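Long-range contact in 4-alpha-glucanotransferase (Streptococcus agalactiae, PDB 6M6T), which belongs to the amylomaltase (disproportionating enzyme) family of glucanotransferases, built on a TIM-barrel fold: residues A[110-121]-A[183-194]. Numbering follows the deposited sequence.
Sequences RPVLEKAVKNFL and EVIKYHEVTQYF
Val117 and Tyr187 interlock where segments 110-121 and 183-194 cross almost at right angles (91°), their axes 9.7 Å apart, in a knobs-into-holes contact; the segments lie on helices 105-122 and 182-208 of this TIM-barrel-family enzyme. Val117 is one knob: it sits among Tyr187, Val190, Thr191 and Phe194, its CG2 branch packing 3.4 Å from Val190 CG1 and also touching Phe194 CE2. Tyr187 is the knob in return, inserted among Arg110, Leu113, Glu114 and Val117. With CG anti to the backbone N (chi1 163°), its ring extends toward helix 105-122, and Leu113 CB lies 3.5 Å from Tyr187 OH. One face of that ring takes the Arg110 guanidinium in a cation-pi contact, Arg110 CZ standing 4.2 Å from the Tyr187 ring centroid; Thr191 CG2 lies on the opposite face, toward the rim, so the phenol is sandwiched. Glu114 CG touches Tyr187 CD2, and its carboxylate lies beside Arg110 NE as a salt-bridge partner, at a modelled distance that is doubtfully short.

Toward the other end of helix 110-121, Phe120 joins Tyr193 and Phe194 in an aromatic cluster. Phe194 turns its edge toward the Phe120 face in an offset edge-to-face pair, with centroids 6.0 Å apart, whereas Tyr193 meets Phe120 obliquely. Leu121 closes this side against Val190 and the aliphatic part of Lys186. Helix 126-134 extends the cluster, Met129 touching both Phe120 and Tyr193, while Leu77 of helix 74-78 packs on Ala116 and Phe194.

In the second shell, Glu151 of helix 140-152 accepts a hydrogen bond from His188 NE2 and makes a long, weak ion pair with Arg110 NH1. Thr191 is held too: its OG1 donates to His188 O at 2.9 Å, reaching that oxygen from the same face of the carbonyl plane as Gln192 N.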
loop_
_atom_site.group_PDB
_atom_site.type_symbol
_atom_site.label_atom_id
_atom_site.label_comp_id
_atom_site.label_asym_id
_atom_site.label_seq_id
_atom_site.Cartn_x
_atom_site.Cartn_y
_atom_site.Cartn_z
ATOM N N ARG A 110 -18.522 -12.933 -3.378
ATOM C CA ARG A 110 -18.122 -14.007 -4.282
ATOM C C ARG A 110 -19.233 -14.441 -5.236
ATOM O O ARG A 110 -18.963 -14.559 -6.444
ATOM C CB ARG A 110 -17.568 -15.181 -3.468
ATOM C CG ARG A 110 -16.912 -16.241 -4.298
ATOM C CD ARG A 110 -15.781 -15.648 -5.087
ATOM N NE ARG A 110 -15.115 -16.618 -5.956
ATOM C CZ ARG A 110 -14.245 -17.539 -5.542
ATOM N NH1 ARG A 110 -13.932 -17.647 -4.251
ATOM N NH2 ARG A 110 -13.701 -18.362 -6.429
ATOM N N PRO A 111 -20.470 -14.724 -4.788
ATOM C CA PRO A 111 -21.567 -14.918 -5.762
ATOM C C PRO A 111 -21.626 -13.851 -6.848
ATOM O O PRO A 111 -21.812 -14.175 -8.030
ATOM C CB PRO A 111 -22.828 -14.864 -4.883
ATOM C CG PRO A 111 -22.365 -14.336 -3.532
ATOM C CD PRO A 111 -20.962 -14.852 -3.408
ATOM N N VAL A 112 -21.447 -12.581 -6.465
ATOM C CA VAL A 112 -21.575 -11.456 -7.392
ATOM C C VAL A 112 -20.459 -11.472 -8.436
ATOM O O VAL A 112 -20.706 -11.347 -9.652
ATOM C CB VAL A 112 -21.567 -10.134 -6.607
ATOM C CG1 VAL A 112 -21.831 -8.969 -7.544
ATOM C CG2 VAL A 112 -22.536 -10.194 -5.422
ATOM N N LEU A 113 -19.206 -11.566 -7.971
ATOM C CA LEU A 113 -18.077 -11.621 -8.894
ATOM C C LEU A 113 -18.176 -12.846 -9.802
ATOM O O LEU A 113 -17.876 -12.769 -11.001
ATOM C CB LEU A 113 -16.751 -11.614 -8.112
ATOM C CG LEU A 113 -16.313 -10.319 -7.393
ATOM C CD1 LEU A 113 -15.300 -10.585 -6.286
ATOM C CD2 LEU A 113 -15.765 -9.294 -8.370
ATOM N N GLU A 114 -18.602 -13.984 -9.253
ATOM C CA GLU A 114 -18.747 -15.177 -10.075
ATOM C C GLU A 114 -19.818 -14.986 -11.147
ATOM O O GLU A 114 -19.625 -15.394 -12.299
ATOM C CB GLU A 114 -19.063 -16.381 -9.190
ATOM C CG GLU A 114 -17.881 -17.330 -8.997
ATOM C CD GLU A 114 -17.856 -17.973 -7.617
ATOM O OE1 GLU A 114 -18.936 -18.226 -7.037
ATOM O OE2 GLU A 114 -16.746 -18.197 -7.100
ATOM N N LYS A 115 -20.958 -14.376 -10.787
ATOM C CA LYS A 115 -21.987 -14.067 -11.781
ATOM C C LYS A 115 -21.418 -13.182 -12.898
ATOM O O LYS A 115 -21.629 -13.451 -14.094
ATOM C CB LYS A 115 -23.198 -13.420 -11.076
ATOM C CG LYS A 115 -24.436 -13.148 -11.940
ATOM C CD LYS A 115 -25.347 -14.373 -12.178
ATOM C CE LYS A 115 -26.278 -14.686 -10.999
ATOM N NZ LYS A 115 -26.928 -13.481 -10.402
ATOM N N ALA A 116 -20.636 -12.160 -12.526
ATOM C CA ALA A 116 -20.058 -11.268 -13.532
ATOM C C ALA A 116 -19.038 -11.980 -14.420
ATOM O O ALA A 116 -18.969 -11.715 -15.625
ATOM C CB ALA A 116 -19.416 -10.058 -12.858
ATOM N N VAL A 117 -18.224 -12.872 -13.851
ATOM C CA VAL A 117 -17.226 -13.581 -14.652
ATOM C C VAL A 117 -17.892 -14.584 -15.596
ATOM O O VAL A 117 -17.489 -14.726 -16.764
ATOM C CB VAL A 117 -16.191 -14.248 -13.727
ATOM C CG1 VAL A 117 -15.272 -15.178 -14.515
ATOM C CG2 VAL A 117 -15.379 -13.182 -12.973
ATOM N N LYS A 118 -18.940 -15.273 -15.111
ATOM C CA LYS A 118 -19.751 -16.162 -15.949
ATOM C C LYS A 118 -20.386 -15.410 -17.109
ATOM O O LYS A 118 -20.425 -15.919 -18.236
ATOM C CB LYS A 118 -20.837 -16.839 -15.101
ATOM C CG LYS A 118 -21.895 -17.642 -15.878
ATOM C CD LYS A 118 -22.857 -18.412 -14.928
ATOM C CE LYS A 118 -22.584 -19.939 -14.887
ATOM N NZ LYS A 118 -21.377 -20.352 -14.075
ATOM N N ASN A 119 -20.892 -14.191 -16.853
ATOM C CA ASN A 119 -21.496 -13.412 -17.934
ATOM C C ASN A 119 -20.450 -12.811 -18.860
ATOM O O ASN A 119 -20.708 -12.673 -20.062
ATOM C CB ASN A 119 -22.386 -12.303 -17.381
ATOM C CG ASN A 119 -23.644 -12.838 -16.736
ATOM O OD1 ASN A 119 -24.326 -13.704 -17.297
ATOM N ND2 ASN A 119 -23.957 -12.336 -15.541
ATOM N N PHE A 120 -19.275 -12.436 -18.333
ATOM C CA PHE A 120 -18.217 -11.925 -19.200
ATOM C C PHE A 120 -17.728 -12.993 -20.174
ATOM O O PHE A 120 -17.444 -12.685 -21.339
ATOM C CB PHE A 120 -17.036 -11.396 -18.388
ATOM C CG PHE A 120 -15.783 -11.218 -19.222
ATOM C CD1 PHE A 120 -15.616 -10.087 -20.014
ATOM C CD2 PHE A 120 -14.797 -12.201 -19.256
ATOM C CE1 PHE A 120 -14.483 -9.926 -20.802
ATOM C CE2 PHE A 120 -13.672 -12.045 -20.047
ATOM C CZ PHE A 120 -13.515 -10.899 -20.820
ATOM N N LEU A 121 -17.606 -14.251 -19.723
ATOM C CA LEU A 121 -17.072 -15.269 -20.626
ATOM C C LEU A 121 -18.021 -15.590 -21.785
ATOM O O LEU A 121 -17.551 -15.944 -22.874
ATOM C CB LEU A 121 -16.726 -16.535 -19.851
ATOM C CG LEU A 121 -15.547 -16.404 -18.885
ATOM C CD1 LEU A 121 -15.450 -17.671 -18.049
ATOM C CD2 LEU A 121 -14.225 -16.103 -19.622
ATOM N N GLU A 183 -11.910 -24.026 -14.262
ATOM C CA GLU A 183 -12.940 -22.989 -14.245
ATOM C C GLU A 183 -12.744 -22.002 -13.096
ATOM O O GLU A 183 -12.942 -20.788 -13.265
ATOM C CB GLU A 183 -14.320 -23.645 -14.169
ATOM C CG GLU A 183 -15.479 -22.736 -14.556
ATOM C CD GLU A 183 -16.649 -22.834 -13.583
ATOM O OE1 GLU A 183 -16.543 -23.622 -12.610
ATOM O OE2 GLU A 183 -17.666 -22.121 -13.792
ATOM N N VAL A 184 -12.330 -22.489 -11.925
ATOM C CA VAL A 184 -12.016 -21.571 -10.842
ATOM C C VAL A 184 -10.740 -20.796 -11.133
ATOM O O VAL A 184 -10.540 -19.709 -10.586
ATOM C CB VAL A 184 -11.920 -22.330 -9.506
ATOM C CG1 VAL A 184 -10.851 -23.398 -9.583
ATOM C CG2 VAL A 184 -11.658 -21.361 -8.355
ATOM N N ILE A 185 -9.855 -21.333 -11.971
ATOM C CA ILE A 185 -8.689 -20.562 -12.387
ATOM C C ILE A 185 -9.120 -19.423 -13.299
ATOM O O ILE A 185 -8.747 -18.254 -13.092
ATOM C CB ILE A 185 -7.652 -21.466 -13.079
ATOM C CG1 ILE A 185 -7.043 -22.475 -12.113
ATOM C CG2 ILE A 185 -6.522 -20.630 -13.691
ATOM C CD1 ILE A 185 -6.213 -23.534 -12.832
ATOM N N LYS A 186 -9.902 -19.752 -14.334
ATOM C CA LYS A 186 -10.402 -18.712 -15.227
ATOM C C LYS A 186 -11.146 -17.628 -14.453
ATOM O O LYS A 186 -11.076 -16.448 -14.817
ATOM C CB LYS A 186 -11.304 -19.322 -16.303
ATOM C CG LYS A 186 -11.570 -18.413 -17.485
ATOM C CD LYS A 186 -11.454 -19.147 -18.822
ATOM C CE LYS A 186 -10.008 -19.310 -19.279
ATOM N NZ LYS A 186 -9.265 -18.023 -19.274
ATOM N N TYR A 187 -11.839 -17.999 -13.370
ATOM C CA TYR A 187 -12.462 -16.984 -12.527
ATOM C C TYR A 187 -11.447 -15.925 -12.093
ATOM O O TYR A 187 -11.692 -14.718 -12.227
ATOM C CB TYR A 187 -13.122 -17.629 -11.304
ATOM C CG TYR A 187 -13.407 -16.614 -10.236
ATOM C CD1 TYR A 187 -12.452 -16.314 -9.254
ATOM C CD2 TYR A 187 -14.604 -15.905 -10.231
ATOM C CE1 TYR A 187 -12.683 -15.348 -8.291
ATOM C CE2 TYR A 187 -14.850 -14.928 -9.264
ATOM C CZ TYR A 187 -13.887 -14.656 -8.294
ATOM O OH TYR A 187 -14.111 -13.699 -7.325
ATOM N N HIS A 188 -10.302 -16.365 -11.554
ATOM C CA HIS A 188 -9.337 -15.432 -10.973
ATOM C C HIS A 188 -8.611 -14.640 -12.043
ATOM O O HIS A 188 -8.266 -13.469 -11.822
ATOM C CB HIS A 188 -8.322 -16.174 -10.120
ATOM C CG HIS A 188 -8.868 -16.664 -8.815
ATOM N ND1 HIS A 188 -9.074 -15.833 -7.733
ATOM C CD2 HIS A 188 -9.226 -17.907 -8.410
ATOM C CE1 HIS A 188 -9.543 -16.543 -6.721
ATOM N NE2 HIS A 188 -9.642 -17.804 -7.104
ATOM N N GLU A 189 -8.378 -15.258 -13.203
ATOM C CA GLU A 189 -7.887 -14.498 -14.352
ATOM C C GLU A 189 -8.824 -13.347 -14.681
ATOM O O GLU A 189 -8.390 -12.201 -14.873
ATOM C CB GLU A 189 -7.741 -15.400 -15.573
ATOM C CG GLU A 189 -6.316 -15.820 -15.825
ATOM C CD GLU A 189 -6.196 -17.215 -16.414
ATOM O OE1 GLU A 189 -6.936 -17.557 -17.379
ATOM O OE2 GLU A 189 -5.362 -17.972 -15.872
ATOM N N VAL A 190 -10.121 -13.641 -14.749
ATOM C CA VAL A 190 -11.081 -12.646 -15.193
ATOM C C VAL A 190 -11.234 -11.555 -14.138
ATOM O O VAL A 190 -11.349 -10.367 -14.466
ATOM C CB VAL A 190 -12.418 -13.334 -15.552
ATOM C CG1 VAL A 190 -13.533 -12.318 -15.750
ATOM C CG2 VAL A 190 -12.266 -14.188 -16.824
ATOM N N THR A 191 -11.210 -11.925 -12.859
ATOM C CA THR A 191 -11.256 -10.877 -11.845
ATOM C C THR A 191 -10.021 -9.985 -11.926
ATOM O O THR A 191 -10.128 -8.768 -11.732
ATOM C CB THR A 191 -11.425 -11.463 -10.439
ATOM O OG1 THR A 191 -10.400 -12.435 -10.173
ATOM C CG2 THR A 191 -12.796 -12.104 -10.303
ATOM N N GLN A 192 -8.850 -10.543 -12.258
ATOM C CA GLN A 192 -7.685 -9.676 -12.455
ATOM C C GLN A 192 -7.890 -8.752 -13.655
ATOM O O GLN A 192 -7.486 -7.576 -13.622
ATOM C CB GLN A 192 -6.406 -10.507 -12.606
ATOM C CG GLN A 192 -5.823 -11.063 -11.280
ATOM C CD GLN A 192 -5.722 -10.022 -10.157
ATOM O OE1 GLN A 192 -4.960 -9.053 -10.243
ATOM N NE2 GLN A 192 -6.481 -10.241 -9.089
ATOM N N TYR A 193 -8.543 -9.261 -14.709
ATOM C CA TYR A 193 -8.846 -8.423 -15.869
ATOM C C TYR A 193 -9.759 -7.264 -15.480
ATOM O O TYR A 193 -9.553 -6.119 -15.916
ATOM C CB TYR A 193 -9.484 -9.262 -16.975
ATOM C CG TYR A 193 -10.142 -8.454 -18.087
ATOM C CD1 TYR A 193 -9.384 -7.904 -19.122
ATOM C CD2 TYR A 193 -11.526 -8.251 -18.111
ATOM C CE1 TYR A 193 -9.985 -7.169 -20.139
ATOM C CE2 TYR A 193 -12.128 -7.515 -19.126
ATOM C CZ TYR A 193 -11.354 -6.976 -20.134
ATOM O OH TYR A 193 -11.947 -6.248 -21.139
ATOM N N PHE A 194 -10.769 -7.547 -14.653
ATOM C CA PHE A 194 -11.663 -6.503 -14.158
ATOM C C PHE A 194 -10.891 -5.444 -13.399
ATOM O O PHE A 194 -11.031 -4.240 -13.659
ATOM C CB PHE A 194 -12.713 -7.106 -13.236
ATOM C CG PHE A 194 -13.749 -7.874 -13.941
ATOM C CD1 PHE A 194 -14.154 -7.495 -15.212
ATOM C CD2 PHE A 194 -14.337 -8.963 -13.339
ATOM C CE1 PHE A 194 -15.120 -8.199 -15.876
ATOM C CE2 PHE A 194 -15.294 -9.670 -13.994
ATOM C CZ PHE A 194 -15.694 -9.290 -15.268
#